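Local coordinates for protein phosphodiesterase (Trypanosoma brucei brucei, PDB 5H2Q) that belongs to the HD-type phosphodiesterase superfamily, with an all-helical fold that holds a zinc and a magnesium ion, at residues 14-19 with 43-48; 156-161 with 201-206; 247-252 with 321-326; 265-270 with 280-285. All coordinates share one frame; numbering follows the deposited sequence.

Contact 1: residues 14-19 with 43-48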
# COMPACT_ATOMS: atom_id res chain seq x y z
N GLU A 14 -15.90 -18.33 -7.27
CA GLU A 14 -15.30 -19.52 -7.90
C GLU A 14 -14.14 -19.18 -8.83
O GLU A 14 -13.16 -19.94 -8.86
CB GLU A 14 -16.35 -20.38 -8.65
CG GLU A 14 -17.54 -20.84 -7.83
CD GLU A 14 -17.36 -21.96 -6.82
OE1 GLU A 14 -18.17 -22.91 -6.85
OE2 GLU A 14 -16.45 -21.86 -5.97
N ALA A 15 -14.23 -18.05 -9.57
CA ALA A 15 -13.19 -17.60 -10.49
C ALA A 15 -11.88 -17.27 -9.74
O ALA A 15 -10.81 -17.33 -10.33
CB ALA A 15 -13.68 -16.39 -11.29
N VAL A 16 -11.97 -16.97 -8.43
CA VAL A 16 -10.77 -16.65 -7.64
C VAL A 16 -10.27 -17.86 -6.87
O VAL A 16 -9.08 -18.12 -6.88
CB VAL A 16 -10.99 -15.44 -6.70
CG1 VAL A 16 -9.81 -15.24 -5.77
CG2 VAL A 16 -11.27 -14.17 -7.50
N LEU A 17 -11.20 -18.57 -6.19
CA LEU A 17 -10.96 -19.73 -5.32
C LEU A 17 -10.14 -20.80 -6.01
O LEU A 17 -9.26 -21.39 -5.40
CB LEU A 17 -12.31 -20.37 -4.87
CG LEU A 17 -12.89 -19.97 -3.52
CD1 LEU A 17 -14.38 -20.27 -3.47
CD2 LEU A 17 -12.20 -20.70 -2.36
N ARG A 18 -10.43 -21.02 -7.29
CA ARG A 18 -9.83 -22.03 -8.14
C ARG A 18 -8.39 -21.73 -8.57
O ARG A 18 -7.77 -22.61 -9.17
CB ARG A 18 -10.74 -22.29 -9.35
CG ARG A 18 -11.56 -23.60 -9.27
CD ARG A 18 -12.50 -23.69 -8.08
NE ARG A 18 -13.42 -24.83 -8.19
CZ ARG A 18 -14.61 -24.78 -8.78
NH1 ARG A 18 -15.05 -23.65 -9.32
NH2 ARG A 18 -15.38 -25.86 -8.83
N ILE A 19 -7.80 -20.55 -8.21
CA ILE A 19 -6.43 -20.24 -8.65
C ILE A 19 -5.36 -20.59 -7.59
O ILE A 19 -5.42 -20.11 -6.46
CB ILE A 19 -6.33 -18.76 -9.13
CG1 ILE A 19 -7.35 -18.45 -10.25
CG2 ILE A 19 -4.88 -18.37 -9.52
CD1 ILE A 19 -7.52 -16.97 -10.53
N PRO A 43 -6.31 -11.21 -15.09
CA PRO A 43 -5.40 -10.61 -14.09
C PRO A 43 -6.04 -10.14 -12.79
O PRO A 43 -5.39 -10.26 -11.76
CB PRO A 43 -4.72 -9.48 -14.85
CG PRO A 43 -5.71 -9.14 -15.95
CD PRO A 43 -6.21 -10.48 -16.37
N LEU A 44 -7.30 -9.65 -12.82
CA LEU A 44 -7.93 -9.22 -11.56
C LEU A 44 -8.27 -10.42 -10.66
O LEU A 44 -8.21 -10.31 -9.45
CB LEU A 44 -9.18 -8.36 -11.83
CG LEU A 44 -8.96 -6.96 -12.39
CD1 LEU A 44 -10.31 -6.34 -12.82
CD2 LEU A 44 -8.24 -6.03 -11.38
N ASP A 45 -8.59 -11.59 -11.26
CA ASP A 45 -8.85 -12.81 -10.49
C ASP A 45 -7.52 -13.33 -9.88
O ASP A 45 -7.51 -13.69 -8.71
CB ASP A 45 -9.48 -13.89 -11.39
CG ASP A 45 -10.92 -13.61 -11.77
OD1 ASP A 45 -11.58 -12.82 -11.05
OD2 ASP A 45 -11.41 -14.24 -12.72
N VAL A 46 -6.42 -13.35 -10.66
CA VAL A 46 -5.08 -13.77 -10.21
C VAL A 46 -4.60 -12.83 -9.07
O VAL A 46 -4.10 -13.34 -8.07
CB VAL A 46 -4.09 -13.85 -11.39
CG1 VAL A 46 -2.62 -13.84 -10.93
CG2 VAL A 46 -4.39 -15.08 -12.25
N ALA A 47 -4.79 -11.48 -9.23
CA ALA A 47 -4.45 -10.47 -8.21
C ALA A 47 -5.18 -10.79 -6.90
O ALA A 47 -4.53 -10.88 -5.86
CB ALA A 47 -4.77 -9.06 -8.68
N ALA A 48 -6.51 -11.04 -6.97
CA ALA A 48 -7.30 -11.41 -5.78
C ALA A 48 -6.83 -12.75 -5.20
O ALA A 48 -6.69 -12.87 -3.98
CB ALA A 48 -8.79 -11.46 -6.13
O HOH W 1 -10.38 -16.75 -13.04

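Contact 2: residues 156-161 with 201-206. With LLI ((4~{a}~{S},8~{a}~{R})-2-cycloheptyl-4-[4-methoxy-3-[2-(2-oxidanylideneimidazolidin-1-yl)ethoxy]phenyl]-4~{a},5,8,8~{a}-tetrahydrophthalazin-1-one), chain E.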
# COMPACT_ATOMS: atom_id res chain seq x y z
N ASN A 156 -10.09 17.91 8.17
CA ASN A 156 -9.18 16.79 7.90
C ASN A 156 -8.46 17.09 6.58
O ASN A 156 -9.11 17.06 5.53
CB ASN A 156 -9.96 15.46 7.79
CG ASN A 156 -10.96 15.17 8.89
OD1 ASN A 156 -12.01 14.56 8.65
ND2 ASN A 156 -10.67 15.59 10.12
N LYS A 157 -7.15 17.39 6.61
CA LYS A 157 -6.45 17.73 5.38
C LYS A 157 -6.12 16.53 4.47
O LYS A 157 -5.85 16.73 3.28
CB LYS A 157 -5.20 18.58 5.65
CG LYS A 157 -5.06 19.76 4.67
CD LYS A 157 -6.18 20.81 4.83
CE LYS A 157 -6.56 21.46 3.52
NZ LYS A 157 -8.03 21.67 3.43
N SER A 158 -6.19 15.28 5.00
CA SER A 158 -5.87 14.09 4.21
C SER A 158 -7.13 13.66 3.42
O SER A 158 -7.82 12.70 3.78
CB SER A 158 -5.35 12.97 5.11
OG SER A 158 -4.23 13.45 5.85
N VAL A 159 -7.43 14.41 2.35
CA VAL A 159 -8.63 14.24 1.54
C VAL A 159 -8.95 12.78 1.20
O VAL A 159 -10.02 12.28 1.56
CB VAL A 159 -8.58 15.10 0.25
CG1 VAL A 159 -9.88 14.95 -0.54
CG2 VAL A 159 -8.27 16.56 0.56
N LEU A 160 -8.02 12.11 0.53
CA LEU A 160 -8.26 10.75 0.10
C LEU A 160 -8.12 9.73 1.22
O LEU A 160 -8.84 8.73 1.23
CB LEU A 160 -7.33 10.41 -1.06
CG LEU A 160 -7.61 11.12 -2.38
CD1 LEU A 160 -6.44 10.96 -3.33
CD2 LEU A 160 -8.92 10.63 -3.02
N GLU A 161 -7.17 9.93 2.12
CA GLU A 161 -6.94 8.93 3.19
C GLU A 161 -8.13 8.76 4.13
O GLU A 161 -8.46 7.64 4.50
CB GLU A 161 -5.66 9.21 3.96
CG GLU A 161 -4.38 9.06 3.12
CD GLU A 161 -4.13 10.19 2.13
OE1 GLU A 161 -4.70 11.29 2.33
OE2 GLU A 161 -3.35 9.98 1.18
N ALA A 201 -1.63 7.45 8.01
CA ALA A 201 -0.18 7.60 7.90
C ALA A 201 0.38 7.57 6.47
O ALA A 201 1.57 7.86 6.26
CB ALA A 201 0.51 6.56 8.74
N THR A 202 -0.46 7.15 5.47
CA THR A 202 -0.03 7.08 4.08
C THR A 202 -0.08 8.43 3.34
O THR A 202 0.33 8.47 2.19
CB THR A 202 -0.78 6.00 3.30
OG1 THR A 202 -2.14 6.39 3.22
CG2 THR A 202 -0.61 4.61 3.93
N ASP A 203 -0.60 9.49 3.98
CA ASP A 203 -0.65 10.82 3.35
C ASP A 203 0.82 11.31 3.27
O ASP A 203 1.42 11.61 4.31
CB ASP A 203 -1.54 11.80 4.16
CG ASP A 203 -1.57 13.18 3.55
OD1 ASP A 203 -0.89 13.38 2.52
OD2 ASP A 203 -2.33 14.03 4.06
N MET A 204 1.38 11.40 2.05
CA MET A 204 2.79 11.81 1.87
C MET A 204 3.10 13.26 2.31
O MET A 204 4.28 13.57 2.54
CB MET A 204 3.30 11.57 0.45
CG MET A 204 3.51 10.12 0.11
SD MET A 204 4.74 9.31 1.18
CE MET A 204 6.26 10.02 0.60
N ALA A 205 2.06 14.10 2.49
CA ALA A 205 2.25 15.45 3.02
C ALA A 205 2.75 15.31 4.48
O ALA A 205 3.42 16.21 4.98
CB ALA A 205 0.94 16.23 2.99
N ARG A 206 2.49 14.14 5.13
CA ARG A 206 2.92 13.85 6.50
C ARG A 206 4.14 12.91 6.55
O ARG A 206 4.44 12.37 7.61
CB ARG A 206 1.75 13.28 7.33
CG ARG A 206 0.50 14.17 7.37
CD ARG A 206 -0.63 13.58 8.20
NE ARG A 206 -0.29 13.54 9.63
CZ ARG A 206 -0.97 12.87 10.55
NH1 ARG A 206 -2.06 12.18 10.22
NH2 ARG A 206 -0.55 12.86 11.81
C2 LLI E . 6.84 7.71 -7.58
C3 LLI E . 6.69 6.31 -7.74
O1 LLI E . 7.71 8.33 -8.44
C12 LLI E . 3.18 7.73 -4.11
C14 LLI E . 2.02 8.75 -3.96
C15 LLI E . 2.48 10.12 -3.48
C16 LLI E . 3.79 7.39 -2.74
C17 LLI E . 2.74 7.15 -1.68
C18 LLI E . 0.92 8.17 -3.06
C19 LLI E . 1.49 7.61 -1.78
C21 LLI E . 4.36 11.76 -3.66
C22 LLI E . 4.56 12.59 -4.99
C23 LLI E . 5.69 11.53 -2.86
C24 LLI E . 5.15 13.99 -4.88
C25 LLI E . 6.51 12.74 -2.43
C26 LLI E . 7.35 13.39 -3.53
C27 LLI E . 6.67 14.07 -4.72
C28 LLI E . 7.91 9.74 -8.30
C29 LLI E . 8.81 10.17 -9.42
C4 LLI E . 6.04 8.38 -6.66
C5 LLI E . 5.73 5.63 -7.00
C6 LLI E . 5.08 7.70 -5.92
C7 LLI E . 4.93 6.33 -6.10
O8 LLI E . 7.54 5.73 -8.64
C9 LLI E . 7.28 4.37 -9.02
C10 LLI E . 4.24 8.44 -4.95
N11 LLI E . 4.46 9.74 -4.88
N13 LLI E . 3.71 10.48 -4.01
O20 LLI E . 1.83 10.81 -2.71
N30 LLI E . 8.10 10.33 -10.70
C31 LLI E . 6.79 10.99 -10.80
C32 LLI E . 8.36 9.58 -11.82
C33 LLI E . 6.47 10.86 -12.29
N34 LLI E . 7.43 9.87 -12.74
O35 LLI E . 9.31 8.83 -11.95
O HOH W 2 -3.39 11.76 7.79
O HOH W 3 -1.75 8.09 0.22

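Contact 3: residues 247-252 with 321-326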
# COMPACT_ATOMS: atom_id res chain seq x y z
N THR A 247 12.45 -0.54 -4.44
CA THR A 247 13.22 -1.61 -3.78
C THR A 247 13.19 -2.94 -4.56
O THR A 247 13.82 -3.92 -4.16
CB THR A 247 12.69 -1.85 -2.34
OG1 THR A 247 11.44 -2.56 -2.38
CG2 THR A 247 12.59 -0.58 -1.50
N LYS A 248 12.45 -2.98 -5.67
CA LYS A 248 12.23 -4.18 -6.47
C LYS A 248 13.28 -4.44 -7.58
O LYS A 248 14.00 -3.50 -7.92
CB LYS A 248 10.82 -4.14 -7.07
CG LYS A 248 9.68 -3.91 -6.05
CD LYS A 248 9.84 -4.79 -4.79
CE LYS A 248 8.69 -4.70 -3.83
NZ LYS A 248 7.47 -5.32 -4.41
N PRO A 249 13.31 -5.64 -8.24
CA PRO A 249 14.24 -5.81 -9.39
C PRO A 249 13.91 -4.75 -10.46
O PRO A 249 12.77 -4.30 -10.53
CB PRO A 249 13.95 -7.23 -9.88
CG PRO A 249 13.36 -7.94 -8.68
CD PRO A 249 12.54 -6.88 -7.99
N PHE A 250 14.92 -4.31 -11.25
CA PHE A 250 14.75 -3.19 -12.18
C PHE A 250 13.58 -3.30 -13.13
O PHE A 250 12.83 -2.34 -13.22
CB PHE A 250 16.03 -2.87 -12.98
CG PHE A 250 15.96 -1.52 -13.67
CD1 PHE A 250 16.18 -0.35 -12.96
CD2 PHE A 250 15.65 -1.43 -15.03
CE1 PHE A 250 16.08 0.90 -13.59
CE2 PHE A 250 15.57 -0.18 -15.66
CZ PHE A 250 15.78 0.98 -14.94
N ASP A 251 13.42 -4.43 -13.82
CA ASP A 251 12.30 -4.63 -14.76
C ASP A 251 10.95 -4.31 -14.08
O ASP A 251 10.03 -3.81 -14.73
CB ASP A 251 12.29 -6.08 -15.28
CG ASP A 251 11.31 -6.35 -16.42
OD1 ASP A 251 11.36 -5.61 -17.42
OD2 ASP A 251 10.56 -7.34 -16.33
N ILE A 252 10.85 -4.62 -12.77
CA ILE A 252 9.63 -4.40 -11.99
C ILE A 252 9.50 -2.92 -11.60
O ILE A 252 8.44 -2.32 -11.84
CB ILE A 252 9.59 -5.37 -10.76
CG1 ILE A 252 9.37 -6.82 -11.25
CG2 ILE A 252 8.50 -4.96 -9.75
CD1 ILE A 252 9.84 -7.93 -10.25
N VAL A 321 17.53 -0.97 1.01
CA VAL A 321 18.58 0.04 0.81
C VAL A 321 19.44 -0.33 -0.43
O VAL A 321 19.62 0.50 -1.34
CB VAL A 321 19.45 0.23 2.09
CG1 VAL A 321 20.64 1.15 1.84
CG2 VAL A 321 18.62 0.73 3.26
N ASP A 322 19.93 -1.59 -0.49
CA ASP A 322 20.77 -2.09 -1.58
C ASP A 322 20.11 -2.02 -2.96
O ASP A 322 20.76 -1.60 -3.92
CB ASP A 322 21.26 -3.53 -1.31
CG ASP A 322 22.00 -3.79 0.01
OD1 ASP A 322 22.39 -2.81 0.68
OD2 ASP A 322 22.17 -4.97 0.36
N ARG A 323 18.84 -2.48 -3.07
CA ARG A 323 18.15 -2.50 -4.36
C ARG A 323 17.80 -1.11 -4.86
O ARG A 323 17.83 -0.90 -6.06
CB ARG A 323 16.92 -3.39 -4.32
CG ARG A 323 16.90 -4.36 -5.49
CD ARG A 323 17.59 -5.66 -5.12
NE ARG A 323 16.73 -6.82 -5.32
CZ ARG A 323 15.65 -7.10 -4.59
NH1 ARG A 323 15.27 -6.29 -3.61
NH2 ARG A 323 14.92 -8.17 -4.86
N THR A 324 17.52 -0.17 -3.93
CA THR A 324 17.20 1.24 -4.18
C THR A 324 18.40 1.90 -4.89
O THR A 324 18.20 2.54 -5.93
CB THR A 324 16.73 1.93 -2.85
OG1 THR A 324 15.47 1.36 -2.46
CG2 THR A 324 16.56 3.43 -2.97
N LYS A 325 19.63 1.67 -4.36
CA LYS A 325 20.91 2.16 -4.90
C LYS A 325 21.18 1.54 -6.29
O LYS A 325 21.60 2.25 -7.20
CB LYS A 325 22.07 1.81 -3.95
CG LYS A 325 22.53 2.95 -3.04
CD LYS A 325 21.74 3.04 -1.74
CE LYS A 325 22.55 3.61 -0.59
NZ LYS A 325 23.51 2.62 -0.03
N SER A 326 20.91 0.23 -6.45
CA SER A 326 21.08 -0.54 -7.69
C SER A 326 20.21 0.01 -8.82
O SER A 326 20.66 0.08 -9.97
CB SER A 326 20.71 -2.00 -7.45
OG SER A 326 20.89 -2.78 -8.62
O HOH W 4 12.54 -6.94 -4.14

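Contact 4: residues 265-270 with 280-285. With LLI ((4~{a}~{S},8~{a}~{R})-2-cycloheptyl-4-[4-methoxy-3-[2-(2-oxidanylideneimidazolidin-1-yl)ethoxy]phenyl]-4~{a},5,8,8~{a}-tetrahydrophthalazin-1-one), chain E.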
# COMPACT_ATOMS: atom_id res chain seq x y z
N TYR A 265 0.49 12.12 -15.34
CA TYR A 265 0.26 12.87 -16.58
C TYR A 265 -1.22 13.06 -16.87
O TYR A 265 -1.62 14.14 -17.35
CB TYR A 265 0.96 12.18 -17.76
CG TYR A 265 2.46 12.37 -17.81
CD1 TYR A 265 3.11 13.22 -16.92
CD2 TYR A 265 3.23 11.71 -18.76
CE1 TYR A 265 4.48 13.44 -16.99
CE2 TYR A 265 4.61 11.92 -18.84
CZ TYR A 265 5.23 12.77 -17.95
OH TYR A 265 6.59 12.95 -18.00
N ARG A 266 -2.07 12.06 -16.55
CA ARG A 266 -3.51 12.19 -16.74
C ARG A 266 -4.08 13.23 -15.79
O ARG A 266 -5.03 13.93 -16.13
CB ARG A 266 -4.23 10.86 -16.55
CG ARG A 266 -3.86 9.85 -17.61
CD ARG A 266 -4.77 8.65 -17.62
NE ARG A 266 -4.25 7.63 -18.53
CZ ARG A 266 -4.81 6.45 -18.74
NH1 ARG A 266 -5.93 6.12 -18.11
NH2 ARG A 266 -4.27 5.59 -19.59
N GLN A 267 -3.52 13.33 -14.57
CA GLN A 267 -3.97 14.35 -13.62
C GLN A 267 -3.61 15.73 -14.21
O GLN A 267 -4.46 16.62 -14.23
CB GLN A 267 -3.33 14.18 -12.24
CG GLN A 267 -3.65 15.38 -11.33
CD GLN A 267 -3.24 15.22 -9.89
OE1 GLN A 267 -3.23 14.13 -9.34
NE2 GLN A 267 -2.93 16.33 -9.24
N GLY A 268 -2.37 15.86 -14.66
CA GLY A 268 -1.85 17.10 -15.25
C GLY A 268 -2.68 17.54 -16.44
O GLY A 268 -2.94 18.74 -16.58
N ASP A 269 -3.14 16.58 -17.28
CA ASP A 269 -4.01 16.92 -18.43
C ASP A 269 -5.37 17.43 -17.92
O ASP A 269 -5.91 18.42 -18.44
CB ASP A 269 -4.20 15.72 -19.37
CG ASP A 269 -2.97 15.25 -20.12
OD1 ASP A 269 -1.93 15.94 -20.08
OD2 ASP A 269 -3.01 14.14 -20.69
N MET A 270 -5.92 16.79 -16.87
CA MET A 270 -7.19 17.25 -16.28
C MET A 270 -7.09 18.63 -15.63
O MET A 270 -8.03 19.41 -15.73
CB MET A 270 -7.71 16.24 -15.25
CG MET A 270 -8.37 15.03 -15.89
SD MET A 270 -9.01 13.90 -14.63
CE MET A 270 -10.12 14.95 -13.77
N PRO A 280 5.34 20.41 -12.47
CA PRO A 280 6.07 19.78 -13.60
C PRO A 280 6.02 18.26 -13.69
O PRO A 280 6.01 17.71 -14.80
CB PRO A 280 7.52 20.28 -13.42
CG PRO A 280 7.57 20.94 -12.09
CD PRO A 280 6.18 21.40 -11.77
N MET A 281 5.96 17.57 -12.55
CA MET A 281 5.88 16.11 -12.42
C MET A 281 4.63 15.52 -13.11
O MET A 281 4.63 14.34 -13.49
CB MET A 281 5.83 15.78 -10.92
CG MET A 281 6.33 14.43 -10.60
SD MET A 281 6.18 14.10 -8.84
CE MET A 281 7.80 14.62 -8.28
N PHE A 282 3.56 16.33 -13.25
CA PHE A 282 2.27 15.94 -13.82
C PHE A 282 2.03 16.46 -15.27
O PHE A 282 0.98 16.20 -15.84
CB PHE A 282 1.13 16.40 -12.88
CG PHE A 282 1.26 15.96 -11.44
CD1 PHE A 282 2.07 16.65 -10.54
CD2 PHE A 282 0.58 14.84 -10.97
CE1 PHE A 282 2.20 16.24 -9.21
CE2 PHE A 282 0.70 14.43 -9.64
CZ PHE A 282 1.52 15.13 -8.77
N ASP A 283 3.03 17.14 -15.87
CA ASP A 283 2.95 17.73 -17.21
C ASP A 283 3.27 16.74 -18.37
O ASP A 283 4.41 16.37 -18.56
CB ASP A 283 3.86 18.96 -17.26
CG ASP A 283 3.38 20.06 -18.16
OD1 ASP A 283 3.07 19.76 -19.34
OD2 ASP A 283 3.34 21.22 -17.71
N ARG A 284 2.24 16.30 -19.11
CA ARG A 284 2.34 15.30 -20.20
C ARG A 284 3.07 15.82 -21.44
O ARG A 284 4.03 15.18 -21.87
CB ARG A 284 0.95 14.74 -20.55
CG ARG A 284 0.88 13.88 -21.82
CD ARG A 284 0.72 12.42 -21.50
NE ARG A 284 -0.56 12.13 -20.86
CZ ARG A 284 -1.21 10.98 -20.97
NH1 ARG A 284 -0.72 10.01 -21.72
NH2 ARG A 284 -2.37 10.80 -20.34
N SER A 285 2.59 16.95 -22.01
CA SER A 285 3.16 17.61 -23.20
C SER A 285 4.62 18.02 -22.97
O SER A 285 5.47 17.68 -23.80
CB SER A 285 2.31 18.81 -23.62
OG SER A 285 2.26 19.78 -22.59
C2 LLI E . 6.84 7.71 -7.58
C3 LLI E . 6.69 6.31 -7.74
O1 LLI E . 7.71 8.33 -8.44
C12 LLI E . 3.18 7.73 -4.11
C14 LLI E . 2.02 8.75 -3.96
C15 LLI E . 2.48 10.12 -3.48
C16 LLI E . 3.79 7.39 -2.74
C17 LLI E . 2.74 7.15 -1.68
C18 LLI E . 0.92 8.17 -3.06
C19 LLI E . 1.49 7.61 -1.78
C21 LLI E . 4.36 11.76 -3.66
C22 LLI E . 4.56 12.59 -4.99
C23 LLI E . 5.69 11.53 -2.86
C24 LLI E . 5.15 13.99 -4.88
C25 LLI E . 6.51 12.74 -2.43
C26 LLI E . 7.35 13.39 -3.53
C27 LLI E . 6.67 14.07 -4.72
C28 LLI E . 7.91 9.74 -8.30
C29 LLI E . 8.81 10.17 -9.42
C4 LLI E . 6.04 8.38 -6.66
C5 LLI E . 5.73 5.63 -7.00
C6 LLI E . 5.08 7.70 -5.92
C7 LLI E . 4.93 6.33 -6.10
O8 LLI E . 7.54 5.73 -8.64
C9 LLI E . 7.28 4.37 -9.02
C10 LLI E . 4.24 8.44 -4.95
N11 LLI E . 4.46 9.74 -4.88
N13 LLI E . 3.71 10.48 -4.01
O20 LLI E . 1.83 10.81 -2.71
N30 LLI E . 8.10 10.33 -10.70
C31 LLI E . 6.79 10.99 -10.80
C32 LLI E . 8.36 9.58 -11.82
C33 LLI E . 6.47 10.86 -12.29
N34 LLI E . 7.43 9.87 -12.74
O35 LLI E . 9.31 8.83 -11.95
O HOH W 5 6.91 15.59 -17.56
O HOH W 6 -0.21 16.83 -18.21
O HOH W 7 -0.77 17.79 -21.72

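Contact 1: residues 14-19 with 43-48
The carboxylate of Asp45 faces Ala15 and Val16, whose methyls lie on the same side of its plane. Neither sits squarely above it. Ala15 CB comes to 3.4 Å from Asp45 OD2, and Val16 CG2 comes to 3.8 Å from Asp45 OD1. A water tilted out of the carboxylate plane completes the link. It donates to Asp45 OD2 at 2.7 Å and to the backbone Ala15 O at 2.8 Å. The charge has its own partner: Asp45 OD1 forms a salt bridge with Arg79.

Apolar contacts lie next to the acid. Val16 is turned with CG1 anti to its own N (chi1 173°). Both its methyls then reach Ala48, with CG2 at 3.9 Å from Ala48 CB. Ile19 sends out its CG1 branch nearly straight (chi2 167°). The Ile19 side chain crosses that of Asp45 at about a right angle, with Ile19 CD1 3.8 Å from Asp45 CB. Ile19 CD1 also touches Val46 CG2 at 4.0 Å. So the aliphatic base of Asp45 is packed while its oxygens are held by the water and Arg79. Leu72 and Leu76 of helix 68-80 also touch Val16. This is helix-to-helix packing of an all-helical fold: the end of helix 10-17 and the residues after it rest on the start of helix 43-58.

Contact 2: residues 156-161 with 201-206
Ser158 meets Asp203 at an Asx turn, close to the metal and ligand pocket of the phosphodiesterase fold. The turn is made when Asp203 OD1 accepts from the backbone N of Ala205, which approaches from above the carboxylate plane. The other Asp203 oxygen, OD2, serves the facing segment. Ser158 OG donates to Asp203 OD2 at 2.7 Å, on the anti lone pair. Asp203 CG stands anti to its own N (chi1 178°), which carries the carboxylate across to the serine. Ser158 is itself the centre of an inverse gamma turn, just before helix 159-172.

The serine hydroxyl also accepts from a water, which in turn accepts from Arg206 NH1 at 2.8 Å in the plane of the guanidinium. Arg206 has a stronger partner in Glu209.

Glu161 lies next to this network. Its carboxylate is stacked on that of Asp203, with the planes 2° apart and Glu161 OE1 4.0 Å from Asp203 OD2. Two acids so close would be expected to repel, but each has a donor: Asn137 ND2 bonds Glu161 OE1. Glu161 CG packs 3.5 Å from Thr202 OG1, which is itself bonded to Val199 O. The Glu161 side chain is about 4 Å from the magnesium ion, and Thr202 touches Asp242, a zinc ligand. Met204 points the other way and lines the ligand pocket, with Met204 CG 3.4 Å from O20 of LLI.

Contact 3: residues 247-252 with 321-326
Arg323 bends at two of its torsions, chi2 91° and chi3 124°, and this folds its chain around the carbonyl of Thr247. Arg323 CB lies 3.1 Å from Thr247 O, and CG follows beside it. The same bends bring Arg323 NH1 to 2.8 Å from Thr247 O. The angle there is too poor for a hydrogen bond, so the approach is close but not a good polar bond. A water gives an indirect route instead. It donates to Thr247 O at 3.3 Å and accepts a weak bond from Arg323 NH2 at 2.8 Å.

The guanidinium is covered on one face by Pro249 CD, and Pro249 CG is 4.1 Å from Arg323 NH2. Its main charged partner is Asp30, which forms a salt bridge with NH2. The arginine thus links a loop near the N-terminus to the turn before helix 250-274.

The threonines form a second, smaller meeting point. Thr324 OG1 is anti to its carbonyl carbon (chi1 -67°) and lies 3.6 Å from Thr247 CG2. Each hydroxyl is bonded within its own part of the chain: Thr324 OG1 to Thr320 O, and Thr247 OG1 to Ser244 O.

Further along, Lys248 O accepts from Asn327 ND2, and the Phe250 ring meets Trp331. Pro249 takes the N-cap position of helix 250-274. This is helix packing in an all-helical fold: the turn into helix 250-274 lies against helix 318-334, the last helix of the chain.

Contact 4: residues 265-270 with 280-285
Asp269 and Arg284 form a salt bridge. Asp269 OD2 takes a weak bond from Arg284 NE at 3.2 Å, with the two flat groups only 12° apart. Arg284 also pairs with Glu262, which holds Arg266 as well. The two arginine side chains run alongside each other with their guanidinium planes nearly parallel and Arg266 NE 4.1 Å from Arg284 NH2; the shared Glu262 probably offsets their repulsion. A water accepts from Arg284 N at 2.7 Å and lies near Asp269 OD1 and Phe282 O.

Packing completes the contact. Arg284 CA sits over one face of the Tyr265 ring in a CH-pi contact, 3.9 Å from the centroid and 14° off the normal. Gly268 has no side chain, and its CA comes to 3.0 Å from Phe282 O in a CA-H...O contact. Gln267 NE2 lies over a face of the Phe282 ring, whose other neighbours include the stacked Phe264. Gln267 OE1 accepts from Asn136 N and NE2 donates to Glu271.

Met281 CG lies 3.5 Å from C31 of LLI. The loop joins helix 250-274 to helix 290-312, a position that matches the M-loop of this family, and its Met281 borders the ligand pocket.

The contacts come in the order 1, 2, 3, 4 by their first segments, but contact 4 is nested inside the loop that contact 3 closes. Contacts 1 and 2 lie on opposite sides of the chain's centre, with centres about 31 Å apart. Contacts 2 and 4 are the nearest pair, with centres about 21 Å apart; both touch LLI, so they border one pocket from two places. Contacts 3 and 4 share helix 250-274, contact 3 at its start and contact 4 further along. Contact 1 joins helices near the N-terminus. Together they tie early, middle and late helices into one all-helical domain.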